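Local coordinates for protein bifunctional pinoresinol-lariciresinol reductase 1 (Thuja plicata, PDB 1QYD) that reduces pinoresinol to lariciresinol and then lariciresinol to secoisolariciresinol in lignan biosynthesis, taking the 4R-hydride of NADPH, at residues Leu49-Phe52 with Lys53-Ala57; Arg278-Leu281 with Tyr282-Glu285; Met305-Tyr308 with Leu309-Tyr312; Trp194-Glu197 with Asp198-Gly201. All coordinates share one frame; numbering follows the deposited sequence.

Contact 1: residues Leu49-Phe52 with Lys53-Ala57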
ATOM      1  N   LEU A  49      13.188  -9.221  23.188  1.00  8.01           N
ATOM      2  CA  LEU A  49      13.004 -10.660  23.029  1.00  5.93           C
ATOM      3  C   LEU A  49      13.751 -11.431  24.114  1.00  7.11           C
ATOM      4  O   LEU A  49      13.157 -12.253  24.814  1.00  3.23           O
ATOM      5  CB  LEU A  49      13.509 -11.051  21.681  1.00  7.10           C
ATOM      6  CG  LEU A  49      12.683 -10.562  20.544  1.00  2.00           C
ATOM      7  CD1 LEU A  49      13.483 -10.632  19.286  1.00  2.58           C
ATOM      8  CD2 LEU A  49      11.435 -11.372  20.457  1.00  2.00           C
ATOM      9  N   LEU A  50      15.038 -11.119  24.322  1.00  5.86           N
ATOM     10  CA  LEU A  50      15.772 -11.684  25.454  1.00  8.71           C
ATOM     11  C   LEU A  50      15.124 -11.456  26.814  1.00  8.57           C
ATOM     12  O   LEU A  50      15.106 -12.319  27.699  1.00  3.02           O
ATOM     13  CB  LEU A  50      17.167 -11.100  25.446  1.00  9.81           C
ATOM     14  CG  LEU A  50      18.315 -11.851  24.784  1.00  5.93           C
ATOM     15  CD1 LEU A  50      17.924 -12.672  23.544  1.00  4.28           C
ATOM     16  CD2 LEU A  50      19.324 -10.772  24.510  1.00  2.00           C
ATOM     17  N   TYR A  51      14.563 -10.244  26.941  1.00 16.52           N
ATOM     18  CA  TYR A  51      13.797  -9.880  28.122  1.00 16.51           C
ATOM     19  C   TYR A  51      12.560 -10.754  28.190  1.00 12.24           C
ATOM     20  O   TYR A  51      12.315 -11.323  29.242  1.00 15.50           O
ATOM     21  CB  TYR A  51      13.333  -8.396  28.128  1.00 16.28           C
ATOM     22  CG  TYR A  51      12.547  -8.153  29.404  1.00 16.03           C
ATOM     23  CD1 TYR A  51      13.116  -8.497  30.651  1.00 14.46           C
ATOM     24  CD2 TYR A  51      11.217  -7.737  29.317  1.00 17.66           C
ATOM     25  CE1 TYR A  51      12.344  -8.455  31.814  1.00 19.32           C
ATOM     26  CE2 TYR A  51      10.439  -7.688  30.481  1.00 24.12           C
ATOM     27  CZ  TYR A  51      11.002  -8.055  31.719  1.00 27.18           C
ATOM     28  OH  TYR A  51      10.202  -8.083  32.851  1.00 33.21           O
ATOM     29  N   PHE A  52      11.792 -10.868  27.107  1.00 12.30           N
ATOM     30  CA  PHE A  52      10.645 -11.745  27.037  1.00 12.74           C
ATOM     31  C   PHE A  52      11.079 -13.157  27.405  1.00 16.67           C
ATOM     32  O   PHE A  52      10.474 -13.772  28.275  1.00 24.85           O
ATOM     33  CB  PHE A  52      10.079 -11.730  25.635  1.00  7.30           C
ATOM     34  CG  PHE A  52       9.323 -10.484  25.230  1.00  2.00           C
ATOM     35  CD1 PHE A  52       9.323 -10.117  23.893  1.00  3.68           C
ATOM     36  CD2 PHE A  52       8.566  -9.757  26.152  1.00  7.40           C
ATOM     37  CE1 PHE A  52       8.560  -9.038  23.464  1.00  4.25           C
ATOM     38  CE2 PHE A  52       7.796  -8.665  25.730  1.00  2.00           C
ATOM     39  CZ  PHE A  52       7.795  -8.315  24.380  1.00  2.98           C
ATOM     40  N   LYS A  53      12.212 -13.629  26.864  1.00 19.11           N
ATOM     41  CA  LYS A  53      12.743 -14.960  27.086  1.00 15.42           C
ATOM     42  C   LYS A  53      13.198 -15.145  28.516  1.00 16.38           C
ATOM     43  O   LYS A  53      12.996 -16.239  29.018  1.00 23.05           O
ATOM     44  CB  LYS A  53      13.868 -15.130  26.091  1.00 17.81           C
ATOM     45  CG  LYS A  53      14.513 -16.478  25.792  1.00 14.35           C
ATOM     46  CD  LYS A  53      16.003 -16.166  25.815  1.00  9.27           C
ATOM     47  CE  LYS A  53      16.811 -17.164  25.080  1.00 10.75           C
ATOM     48  NZ  LYS A  53      16.492 -17.043  23.671  1.00 21.61           N
ATOM     49  N   GLN A  54      13.792 -14.203  29.266  1.00 20.05           N
ATOM     50  CA  GLN A  54      14.134 -14.487  30.669  1.00 20.75           C
ATOM     51  C   GLN A  54      12.991 -14.409  31.688  1.00 21.05           C
ATOM     52  O   GLN A  54      13.175 -14.432  32.909  1.00 16.08           O
ATOM     53  CB  GLN A  54      15.253 -13.568  31.115  1.00 28.53           C
ATOM     54  CG  GLN A  54      15.077 -12.056  31.085  1.00 36.77           C
ATOM     55  CD  GLN A  54      16.344 -11.362  31.608  1.00 48.05           C
ATOM     56  OE1 GLN A  54      17.419 -11.366  30.983  1.00 46.26           O
ATOM     57  NE2 GLN A  54      16.254 -10.768  32.803  1.00 47.75           N
ATOM     58  N   LEU A  55      11.785 -14.299  31.113  1.00 21.96           N
ATOM     59  CA  LEU A  55      10.511 -14.366  31.813  1.00 22.39           C
ATOM     60  C   LEU A  55       9.844 -15.715  31.614  1.00 21.30           C
ATOM     61  O   LEU A  55       8.969 -16.107  32.394  1.00 23.26           O
ATOM     62  CB  LEU A  55       9.541 -13.338  31.320  1.00 22.44           C
ATOM     63  CG  LEU A  55       9.758 -11.956  31.817  1.00 23.90           C
ATOM     64  CD1 LEU A  55       8.797 -11.039  31.076  1.00 29.65           C
ATOM     65  CD2 LEU A  55       9.593 -11.934  33.340  1.00 17.15           C
ATOM     66  N   GLY A  56      10.242 -16.412  30.545  1.00 15.18           N
ATOM     67  CA  GLY A  56       9.766 -17.755  30.341  1.00 10.29           C
ATOM     68  C   GLY A  56       9.217 -17.947  28.956  1.00 11.17           C
ATOM     69  O   GLY A  56       8.642 -18.995  28.659  1.00 19.89           O
ATOM     70  N   ALA A  57       9.353 -16.958  28.089  1.00  7.95           N
ATOM     71  CA  ALA A  57       8.885 -17.130  26.730  1.00 14.73           C
ATOM     72  C   ALA A  57       9.863 -17.958  25.930  1.00 23.16           C
ATOM     73  O   ALA A  57      11.084 -18.007  26.173  1.00 31.37           O
ATOM     74  CB  ALA A  57       8.743 -15.817  25.991  1.00 10.66           C
TER

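Contact 2: residues Arg278-Leu281 with Tyr282-Glu285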
ATOM      1  N   ARG A 278     -16.920  12.828  13.733  1.00 25.43           N
ATOM      2  CA  ARG A 278     -17.961  11.898  13.292  1.00 22.82           C
ATOM      3  C   ARG A 278     -18.162  10.861  14.397  1.00 23.02           C
ATOM      4  O   ARG A 278     -19.078  10.033  14.365  1.00 25.54           O
ATOM      5  CB  ARG A 278     -17.576  11.175  11.977  1.00 26.63           C
ATOM      6  CG  ARG A 278     -18.109  11.746  10.642  1.00 26.44           C
ATOM      7  CD  ARG A 278     -17.686  13.199  10.295  1.00 29.45           C
ATOM      8  NE  ARG A 278     -16.236  13.386  10.279  1.00 30.59           N
ATOM      9  CZ  ARG A 278     -15.549  14.350   9.634  1.00 31.42           C
ATOM     10  NH1 ARG A 278     -16.125  15.309   8.894  1.00 19.06           N
ATOM     11  NH2 ARG A 278     -14.212  14.328   9.741  1.00 35.57           N
ATOM     12  N   GLY A 279     -17.283  10.901  15.405  1.00 16.86           N
ATOM     13  CA  GLY A 279     -17.410  10.125  16.628  1.00 15.18           C
ATOM     14  C   GLY A 279     -17.462   8.615  16.553  1.00 15.36           C
ATOM     15  O   GLY A 279     -18.127   8.033  17.399  1.00 13.70           O
ATOM     16  N   ASP A 280     -16.746   7.962  15.628  1.00 15.64           N
ATOM     17  CA  ASP A 280     -16.702   6.500  15.526  1.00 14.61           C
ATOM     18  C   ASP A 280     -16.147   5.671  16.696  1.00 12.17           C
ATOM     19  O   ASP A 280     -15.758   4.514  16.499  1.00 20.59           O
ATOM     20  CB  ASP A 280     -15.928   6.117  14.268  1.00 16.19           C
ATOM     21  CG  ASP A 280     -16.549   6.626  12.987  1.00 23.17           C
ATOM     22  OD1 ASP A 280     -15.802   7.013  12.081  1.00 25.96           O
ATOM     23  OD2 ASP A 280     -17.775   6.610  12.901  1.00 25.14           O
ATOM     24  N   LEU A 281     -16.100   6.163  17.932  1.00  2.22           N
ATOM     25  CA  LEU A 281     -15.657   5.315  19.018  1.00  5.00           C
ATOM     26  C   LEU A 281     -16.792   4.793  19.893  1.00  6.30           C
ATOM     27  O   LEU A 281     -16.785   3.654  20.374  1.00  6.81           O
ATOM     28  CB  LEU A 281     -14.626   6.103  19.846  1.00  4.72           C
ATOM     29  CG  LEU A 281     -13.169   5.835  19.408  1.00  6.44           C
ATOM     30  CD1 LEU A 281     -12.854   6.587  18.163  1.00  6.74           C
ATOM     31  CD2 LEU A 281     -12.195   6.337  20.411  1.00  3.45           C
ATOM     32  N   TYR A 282     -17.784   5.663  20.064  1.00 10.54           N
ATOM     33  CA  TYR A 282     -18.958   5.422  20.871  1.00 13.91           C
ATOM     34  C   TYR A 282     -20.262   5.714  20.138  1.00 15.31           C
ATOM     35  O   TYR A 282     -21.316   5.416  20.689  1.00 15.94           O
ATOM     36  CB  TYR A 282     -18.924   6.279  22.127  1.00 14.29           C
ATOM     37  CG  TYR A 282     -19.608   5.549  23.270  1.00 26.43           C
ATOM     38  CD1 TYR A 282     -18.884   4.599  23.975  1.00 37.88           C
ATOM     39  CD2 TYR A 282     -20.956   5.737  23.583  1.00 33.31           C
ATOM     40  CE1 TYR A 282     -19.490   3.831  24.970  1.00 41.55           C
ATOM     41  CE2 TYR A 282     -21.576   4.969  24.577  1.00 36.47           C
ATOM     42  CZ  TYR A 282     -20.836   4.011  25.266  1.00 40.43           C
ATOM     43  OH  TYR A 282     -21.428   3.203  26.223  1.00 43.94           O
ATOM     44  N   ASN A 283     -20.296   6.251  18.907  1.00 19.02           N
ATOM     45  CA  ASN A 283     -21.531   6.551  18.194  1.00 18.18           C
ATOM     46  C   ASN A 283     -22.317   5.340  17.671  1.00 26.91           C
ATOM     47  O   ASN A 283     -22.987   5.419  16.626  1.00 26.87           O
ATOM     48  CB  ASN A 283     -21.220   7.494  17.015  1.00 18.56           C
ATOM     49  CG  ASN A 283     -20.551   6.926  15.747  1.00 21.74           C
ATOM     50  OD1 ASN A 283     -19.967   5.841  15.738  1.00 30.46           O
ATOM     51  ND2 ASN A 283     -20.601   7.622  14.613  1.00 19.48           N
ATOM     52  N   PHE A 284     -22.271   4.180  18.351  1.00 28.68           N
ATOM     53  CA  PHE A 284     -23.012   3.011  17.890  1.00 27.91           C
ATOM     54  C   PHE A 284     -23.220   1.972  18.974  1.00 31.26           C
ATOM     55  O   PHE A 284     -22.583   1.886  20.028  1.00 33.11           O
ATOM     56  CB  PHE A 284     -22.297   2.335  16.680  1.00 26.41           C
ATOM     57  CG  PHE A 284     -20.885   1.904  17.015  1.00 19.36           C
ATOM     58  CD1 PHE A 284     -19.842   2.774  16.743  1.00 19.92           C
ATOM     59  CD2 PHE A 284     -20.656   0.693  17.660  1.00 15.54           C
ATOM     60  CE1 PHE A 284     -18.554   2.430  17.137  1.00 28.15           C
ATOM     61  CE2 PHE A 284     -19.375   0.356  18.047  1.00 20.62           C
ATOM     62  CZ  PHE A 284     -18.315   1.221  17.792  1.00 24.53           C
ATOM     63  N   GLU A 285     -24.101   1.106  18.506  1.00 32.41           N
ATOM     64  CA  GLU A 285     -24.626  -0.033  19.207  1.00 33.02           C
ATOM     65  C   GLU A 285     -23.629  -1.121  19.417  1.00 32.10           C
ATOM     66  O   GLU A 285     -22.684  -1.231  18.636  1.00 37.08           O
ATOM     67  CB  GLU A 285     -25.819  -0.580  18.416  1.00 41.61           C
ATOM     68  CG  GLU A 285     -25.788  -0.454  16.867  1.00 42.10           C
ATOM     69  CD  GLU A 285     -24.702  -1.202  16.094  1.00 46.96           C
ATOM     70  OE1 GLU A 285     -24.274  -0.720  15.039  1.00 42.71           O
ATOM     71  OE2 GLU A 285     -24.297  -2.280  16.534  1.00 54.81           O
TER

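Contact 3: residues Met305-Tyr308 with Leu309-Tyr312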
ATOM      1  N   MET A 305      -8.323   7.781  33.281  1.00 16.43           N
ATOM      2  CA  MET A 305      -7.414   8.788  32.739  1.00 11.82           C
ATOM      3  C   MET A 305      -6.872   9.780  33.779  1.00 10.15           C
ATOM      4  O   MET A 305      -6.001  10.592  33.532  1.00  7.59           O
ATOM      5  CB  MET A 305      -8.139   9.510  31.634  1.00 11.27           C
ATOM      6  CG  MET A 305      -8.653   8.522  30.627  1.00 15.87           C
ATOM      7  SD  MET A 305      -7.296   7.414  30.210  1.00 17.60           S
ATOM      8  CE  MET A 305      -6.526   8.565  29.142  1.00 21.80           C
ATOM      9  N   ASP A 306      -7.399   9.705  34.987  1.00 10.44           N
ATOM     10  CA  ASP A 306      -7.001  10.434  36.163  1.00 10.41           C
ATOM     11  C   ASP A 306      -5.782   9.694  36.640  1.00 11.19           C
ATOM     12  O   ASP A 306      -4.707  10.263  36.731  1.00 17.61           O
ATOM     13  CB  ASP A 306      -8.141  10.378  37.182  1.00 14.84           C
ATOM     14  CG  ASP A 306      -9.403  11.142  36.755  1.00 22.23           C
ATOM     15  OD1 ASP A 306     -10.121  10.708  35.844  1.00 21.74           O
ATOM     16  OD2 ASP A 306      -9.657  12.206  37.327  1.00 30.06           O
ATOM     17  N   SER A 307      -5.884   8.400  36.893  1.00 13.31           N
ATOM     18  CA  SER A 307      -4.738   7.638  37.335  1.00 17.09           C
ATOM     19  C   SER A 307      -3.643   7.454  36.277  1.00 12.34           C
ATOM     20  O   SER A 307      -2.459   7.382  36.618  1.00 12.70           O
ATOM     21  CB  SER A 307      -5.310   6.341  37.849  1.00 16.58           C
ATOM     22  OG  SER A 307      -6.280   6.671  38.846  1.00 20.86           O
ATOM     23  N   TYR A 308      -4.007   7.413  34.989  1.00 10.05           N
ATOM     24  CA  TYR A 308      -3.045   7.390  33.895  1.00  8.31           C
ATOM     25  C   TYR A 308      -2.373   8.760  33.751  1.00  8.51           C
ATOM     26  O   TYR A 308      -1.147   8.831  33.635  1.00  6.33           O
ATOM     27  CB  TYR A 308      -3.730   7.033  32.582  1.00  8.95           C
ATOM     28  CG  TYR A 308      -2.749   6.692  31.460  1.00 14.25           C
ATOM     29  CD1 TYR A 308      -2.358   5.374  31.300  1.00  7.57           C
ATOM     30  CD2 TYR A 308      -2.222   7.666  30.599  1.00 22.21           C
ATOM     31  CE1 TYR A 308      -1.456   5.009  30.314  1.00 11.73           C
ATOM     32  CE2 TYR A 308      -1.311   7.300  29.593  1.00 23.43           C
ATOM     33  CZ  TYR A 308      -0.937   5.964  29.465  1.00 21.00           C
ATOM     34  OH  TYR A 308      -0.041   5.558  28.493  1.00 27.63           O
ATOM     35  N   LEU A 309      -3.122   9.884  33.753  1.00 12.85           N
ATOM     36  CA  LEU A 309      -2.502  11.204  33.698  1.00 14.98           C
ATOM     37  C   LEU A 309      -1.759  11.588  34.991  1.00 14.28           C
ATOM     38  O   LEU A 309      -0.779  12.329  34.939  1.00 12.80           O
ATOM     39  CB  LEU A 309      -3.603  12.226  33.297  1.00  9.29           C
ATOM     40  CG  LEU A 309      -3.953  12.213  31.785  1.00  9.64           C
ATOM     41  CD1 LEU A 309      -5.273  12.885  31.542  1.00 14.66           C
ATOM     42  CD2 LEU A 309      -2.932  13.006  30.981  1.00  8.07           C
ATOM     43  N   GLU A 310      -2.104  10.966  36.131  1.00 17.49           N
ATOM     44  CA  GLU A 310      -1.489  11.140  37.452  1.00 21.57           C
ATOM     45  C   GLU A 310      -0.047  10.623  37.483  1.00 20.36           C
ATOM     46  O   GLU A 310       0.498  10.276  38.533  1.00 26.21           O
ATOM     47  CB  GLU A 310      -2.388  10.401  38.487  1.00 27.50           C
ATOM     48  CG  GLU A 310      -2.247  10.494  40.018  1.00 37.76           C
ATOM     49  CD  GLU A 310      -3.410   9.863  40.826  1.00 44.89           C
ATOM     50  OE1 GLU A 310      -4.299  10.607  41.251  1.00 45.10           O
ATOM     51  OE2 GLU A 310      -3.443   8.643  41.049  1.00 40.46           O
ATOM     52  N   ARG A 311       0.587  10.563  36.315  1.00 15.16           N
ATOM     53  CA  ARG A 311       1.976  10.177  36.182  1.00 19.32           C
ATOM     54  C   ARG A 311       2.585  10.898  35.002  1.00 14.19           C
ATOM     55  O   ARG A 311       3.786  10.831  34.790  1.00 15.40           O
ATOM     56  CB  ARG A 311       2.183   8.673  35.922  1.00 23.40           C
ATOM     57  CG  ARG A 311       1.616   8.105  34.619  1.00 23.30           C
ATOM     58  CD  ARG A 311       2.144   6.683  34.329  1.00 32.66           C
ATOM     59  NE  ARG A 311       1.229   5.866  33.521  1.00 27.70           N
ATOM     60  CZ  ARG A 311       0.466   4.946  34.115  1.00 27.14           C
ATOM     61  NH1 ARG A 311       0.504   4.737  35.431  1.00 26.43           N
ATOM     62  NH2 ARG A 311      -0.361   4.215  33.389  1.00 33.12           N
ATOM     63  N   TYR A 312       1.778  11.526  34.162  1.00 13.38           N
ATOM     64  CA  TYR A 312       2.329  12.302  33.081  1.00 12.93           C
ATOM     65  C   TYR A 312       2.807  13.635  33.640  1.00 17.60           C
ATOM     66  O   TYR A 312       3.530  14.388  32.975  1.00 23.01           O
ATOM     67  CB  TYR A 312       1.264  12.496  32.041  1.00 11.01           C
ATOM     68  CG  TYR A 312       1.599  11.804  30.739  1.00  2.00           C
ATOM     69  CD1 TYR A 312       2.536  12.373  29.893  1.00  3.91           C
ATOM     70  CD2 TYR A 312       0.936  10.634  30.379  1.00  7.73           C
ATOM     71  CE1 TYR A 312       2.810  11.779  28.662  1.00 13.33           C
ATOM     72  CE2 TYR A 312       1.209  10.021  29.152  1.00  8.36           C
ATOM     73  CZ  TYR A 312       2.145  10.600  28.290  1.00 17.61           C
ATOM     74  OH  TYR A 312       2.398  10.026  27.042  1.00 21.56           O
TER

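Contact 4: residues Trp194-Glu197 with Asp198-Gly201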
ATOM      1  N   TRP A 194     -10.604   5.861  26.022  1.00  2.00           N
ATOM      2  CA  TRP A 194      -9.180   6.004  26.162  1.00  2.00           C
ATOM      3  C   TRP A 194      -8.739   4.831  27.040  1.00  7.30           C
ATOM      4  O   TRP A 194      -9.346   4.680  28.114  1.00  9.75           O
ATOM      5  CB  TRP A 194      -8.938   7.375  26.817  1.00 11.33           C
ATOM      6  CG  TRP A 194      -9.595   8.627  26.203  1.00  8.71           C
ATOM      7  CD1 TRP A 194     -10.941   8.874  26.350  1.00 11.26           C
ATOM      8  CD2 TRP A 194      -8.986   9.609  25.472  1.00  8.28           C
ATOM      9  NE1 TRP A 194     -11.209   9.978  25.714  1.00  7.47           N
ATOM     10  CE2 TRP A 194     -10.075  10.443  25.185  1.00  7.24           C
ATOM     11  CE3 TRP A 194      -7.720   9.950  25.007  1.00 11.44           C
ATOM     12  CZ2 TRP A 194      -9.923  11.606  24.440  1.00  4.89           C
ATOM     13  CZ3 TRP A 194      -7.561  11.129  24.257  1.00  8.33           C
ATOM     14  CH2 TRP A 194      -8.650  11.948  23.973  1.00  6.86           C
ATOM     15  N   VAL A 195      -7.761   3.957  26.644  1.00  5.21           N
ATOM     16  CA  VAL A 195      -7.372   2.775  27.432  1.00  3.50           C
ATOM     17  C   VAL A 195      -5.869   2.543  27.630  1.00  5.73           C
ATOM     18  O   VAL A 195      -5.038   2.635  26.732  1.00  2.00           O
ATOM     19  CB  VAL A 195      -7.985   1.468  26.807  1.00  7.60           C
ATOM     20  CG1 VAL A 195      -7.794   0.284  27.746  1.00  7.98           C
ATOM     21  CG2 VAL A 195      -9.501   1.576  26.675  1.00  9.55           C
ATOM     22  N   ASP A 196      -5.489   2.235  28.869  1.00 12.96           N
ATOM     23  CA  ASP A 196      -4.095   1.985  29.202  1.00 19.17           C
ATOM     24  C   ASP A 196      -3.693   0.760  28.422  1.00 23.22           C
ATOM     25  O   ASP A 196      -4.455  -0.206  28.303  1.00 31.63           O
ATOM     26  CB  ASP A 196      -3.949   1.738  30.704  1.00 19.08           C
ATOM     27  CG  ASP A 196      -2.562   1.352  31.231  1.00 23.60           C
ATOM     28  OD1 ASP A 196      -1.543   1.736  30.644  1.00 26.24           O
ATOM     29  OD2 ASP A 196      -2.503   0.663  32.259  1.00 19.66           O
ATOM     30  N   GLU A 197      -2.498   0.857  27.854  1.00 20.13           N
ATOM     31  CA  GLU A 197      -1.951  -0.213  27.037  1.00 15.98           C
ATOM     32  C   GLU A 197      -1.861  -1.566  27.746  1.00 17.11           C
ATOM     33  O   GLU A 197      -1.983  -2.624  27.121  1.00 20.02           O
ATOM     34  CB  GLU A 197      -0.603   0.216  26.554  1.00 10.07           C
ATOM     35  CG  GLU A 197      -0.694   1.463  25.686  1.00 11.87           C
ATOM     36  CD  GLU A 197      -0.409   2.787  26.383  1.00  9.69           C
ATOM     37  OE1 GLU A 197      -0.594   2.944  27.589  1.00  3.23           O
ATOM     38  OE2 GLU A 197       0.037   3.679  25.676  1.00 25.07           O
ATOM     39  N   ASP A 198      -1.697  -1.545  29.067  1.00  8.09           N
ATOM     40  CA  ASP A 198      -1.747  -2.754  29.833  1.00  7.96           C
ATOM     41  C   ASP A 198      -3.187  -3.207  30.004  1.00 11.55           C
ATOM     42  O   ASP A 198      -3.394  -4.410  30.069  1.00 13.93           O
ATOM     43  CB  ASP A 198      -1.170  -2.586  31.221  1.00  6.94           C
ATOM     44  CG  ASP A 198       0.305  -2.252  31.385  1.00 19.10           C
ATOM     45  OD1 ASP A 198       0.712  -2.305  32.549  1.00 26.24           O
ATOM     46  OD2 ASP A 198       1.031  -1.924  30.432  1.00 18.73           O
ATOM     47  N   ASP A 199      -4.229  -2.371  30.096  1.00 17.57           N
ATOM     48  CA  ASP A 199      -5.571  -2.914  30.232  1.00 16.08           C
ATOM     49  C   ASP A 199      -5.983  -3.635  28.960  1.00 13.61           C
ATOM     50  O   ASP A 199      -6.694  -4.625  29.078  1.00 11.43           O
ATOM     51  CB  ASP A 199      -6.582  -1.826  30.512  1.00 15.51           C
ATOM     52  CG  ASP A 199      -6.455  -1.146  31.860  1.00 15.45           C
ATOM     53  OD1 ASP A 199      -6.884   0.009  31.910  1.00 20.56           O
ATOM     54  OD2 ASP A 199      -5.972  -1.756  32.828  1.00 12.46           O
ATOM     55  N   VAL A 200      -5.529  -3.171  27.772  1.00 13.38           N
ATOM     56  CA  VAL A 200      -5.751  -3.819  26.458  1.00 11.36           C
ATOM     57  C   VAL A 200      -5.104  -5.223  26.313  1.00 11.31           C
ATOM     58  O   VAL A 200      -5.662  -6.138  25.722  1.00 14.94           O
ATOM     59  CB  VAL A 200      -5.214  -2.887  25.351  1.00 10.17           C
ATOM     60  CG1 VAL A 200      -5.383  -3.507  23.966  1.00 13.42           C
ATOM     61  CG2 VAL A 200      -5.951  -1.573  25.429  1.00  7.43           C
ATOM     62  N   GLY A 201      -3.910  -5.435  26.857  1.00  8.83           N
ATOM     63  CA  GLY A 201      -3.241  -6.702  26.839  1.00  2.00           C
ATOM     64  C   GLY A 201      -3.964  -7.614  27.774  1.00  5.26           C
ATOM     65  O   GLY A 201      -4.309  -8.700  27.353  1.00 13.91           O
TER

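Contact 1: residues Leu49-Phe52 with Lys53-Ala57
Lys53 N and Gln54 N make the last backbone bonds of the helix, to Leu49 O at 2.6 Å and to Leu50 O at 2.8 Å; Gln54 itself has already left helical geometry. Then Phe52 O collects the remaining amides. Leu55 N reaches it at 3.2 Å, while Gly56 N and Ala57 N add weak bonds, the latter at 3.4 Å. Together with Gly56 N bonded to Lys53 O, the bond from Ala57 N to Phe52 O makes a Schellman motif that ends helix 43-53 of the Rossmann domain; Gly56, with its positive phi, carries the chain toward strand 58-60. Apolar packing runs alongside. Tyr51, its CG anti to the backbone N (chi1 180°), turns its ring toward the turn, and Leu55 CD1 lies obliquely against it, 3.8 Å from CZ. Gln54 CG comes 4.1 Å from Tyr51 CD1, the two side chains crossing at about a right angle. Past the helix end, Phe52 CB meets Ala57 CB at 4.3 Å. Phe52 and Leu55 both lie on helix 17-26, and Leu49 packs near Thr13 and Lys45, inferred NADP-binding residues.

Contact 2: residues Arg278-Leu281 with Tyr282-Glu285
Gly279 O is gripped by Asn283 N at 3.2 Å and more weakly by Leu281 N, two residues on. The side chain of Asn283 folds over the same carbonyl: its CG stands between the backbone N and the carbonyl carbon (chi1 76°), which brings CG to 3.1 Å from Gly279 O. Further out, Asn283 ND2 gives a weak, long bond of 3.5 Å to Asp280 OD2. The two side chains run side by side in the same direction, yet carboxylate and amide planes differ by 61°. Asn283 ND2 also sits 2.9 Å from Arg278 O, but its N-H directions are poorly aimed at that oxygen. The bond between residues four apart closes an alpha-turn in the non-helical loop between helix 272-275 and strand 290-292. Gly279, which opens the turn, has a positive phi (59°), a conformation that favours glycine. After the turn, the end of the Phe284 side chain comes back toward the chain, and CE1 approaches Asp280 O at 3.5 Å, the oxygen lying at the ring edge, near its plane. Arg221 ties the turn to the residue after it: its NH2 bonds Leu281 O, its NH1 bonds Phe284 O, and its charge makes cation-pi contacts with Tyr282 and Phe284. Asp280 OD1 has a weak bond from His126 NE2. Leu281 is buried on Met119, Asn158 and Ile275, its side chain about 7 Å from that of His271, a residue inferred to bind substrate.

Contact 3: residues Met305-Tyr308 with Leu309-Tyr312
The short C-terminal helix 305-309 ends in a turn where Arg311 reaches back over one face of the Tyr308 ring. The interaction is an off-centre cation-pi contact, with Arg311 CZ 4.5 Å from the ring centroid and 32° off its normal. The guanidinium stands steeply, its plane 69° from that of the ring, and NH2 comes closest, 3.1 Å from CD1 of Tyr308. Arg311 gets there because CG lies between the backbone N and the carbonyl carbon (chi1 63°) and the chain then runs extended to NE. Tyr312 lies beside Tyr308, pointing the same way; Tyr308 CE2 meets the edge of the Tyr312 ring at CE2, 3.7 Å away. Their hydroxyls are bound elsewhere, that of Tyr308 to Glu197 and that of Tyr312 to Met175 O. Along the backbone, Leu309 N bonds Met305 O at 3.0 Å and Glu310 N bonds Asp306 O at 2.8 Å. Leu309 CD1 lies 4.4 Å from Met305 CB, a loose apolar contact, and both side chains pack on Ile235 of helix 229-241. The i+4 to i bonds stop at Glu310, and Tyr312 N turns to Leu309 O, the change from alpha-helical bonding to a tighter turn at the helix C-terminus.

Contact 4: residues Trp194-Glu197 with Asp198-Gly201
Val195 meets Val200 where strand 191-195 passes straight into helix 197-207, with Asp196 at the N-cap position. This side is tight and apolar. Val195 CG1, anti to its own amide nitrogen (chi1 -170°), reaches Val200 CG2 at 3.5 Å and Asp199 CB at 3.7 Å. Val200 carries the packing on to Ile16, an inferred NADP-binding residue, and to Phe117 and Ser157. The first helical turn is closed by Asp196 O, which receives Val200 N at 3.2 Å and, weakly, Asp199 N; Gly201 N adds a weak bond to Glu197 O. The acidic side is looser. Asp196 and Asp198 lie side by side, pointing the same way, their carboxylate planes 30° apart; Asp198 is the exposed one of the two, and OD2 of Asp196 keeps 4.4 Å from OD1 of Asp198. Asp199 OD2 lies at a similar range from the same Asp196 oxygen. The amides at the helix start would be expected to offset part of this negative charge. Asp196 OD1 has a long, weak ion pair with Arg311, and Arg19 touches Asp198 and Glu197. The buried Asp199 and Glu197 have hydrogen-bond partners: Asp199 OD1 accepts Val303 N, Glu197 OE1 pairs with Tyr308 OH, and OE2 has a weak bond with Gly162 N. Asp196 CB lies 3.6 Å from Asp199 OD1.

In the fold
Contact 4 is the buried one, its centre about 9 Å from that of the chain, while contacts 1, 2 and 3 lie farther out and are partly exposed. Contacts 3 and 4 touch: Tyr308 OH is probably hydrogen-bonded to Glu197 OE1 at 2.8 Å, and Met305 packs on Trp194, joining the C-terminal helix to the strand-helix junction. Contacts 1 and 2 fall on opposite sides of the chain's centre, centres about 39 Å apart. Contacts 1 and 3 both lie at helix C-termini, one a Schellman motif, the other with an arginine over a tyrosine ring; contact 4 starts a helix among acids, and contact 2 is a loop turn closed by a backbone bond under an amide side chain.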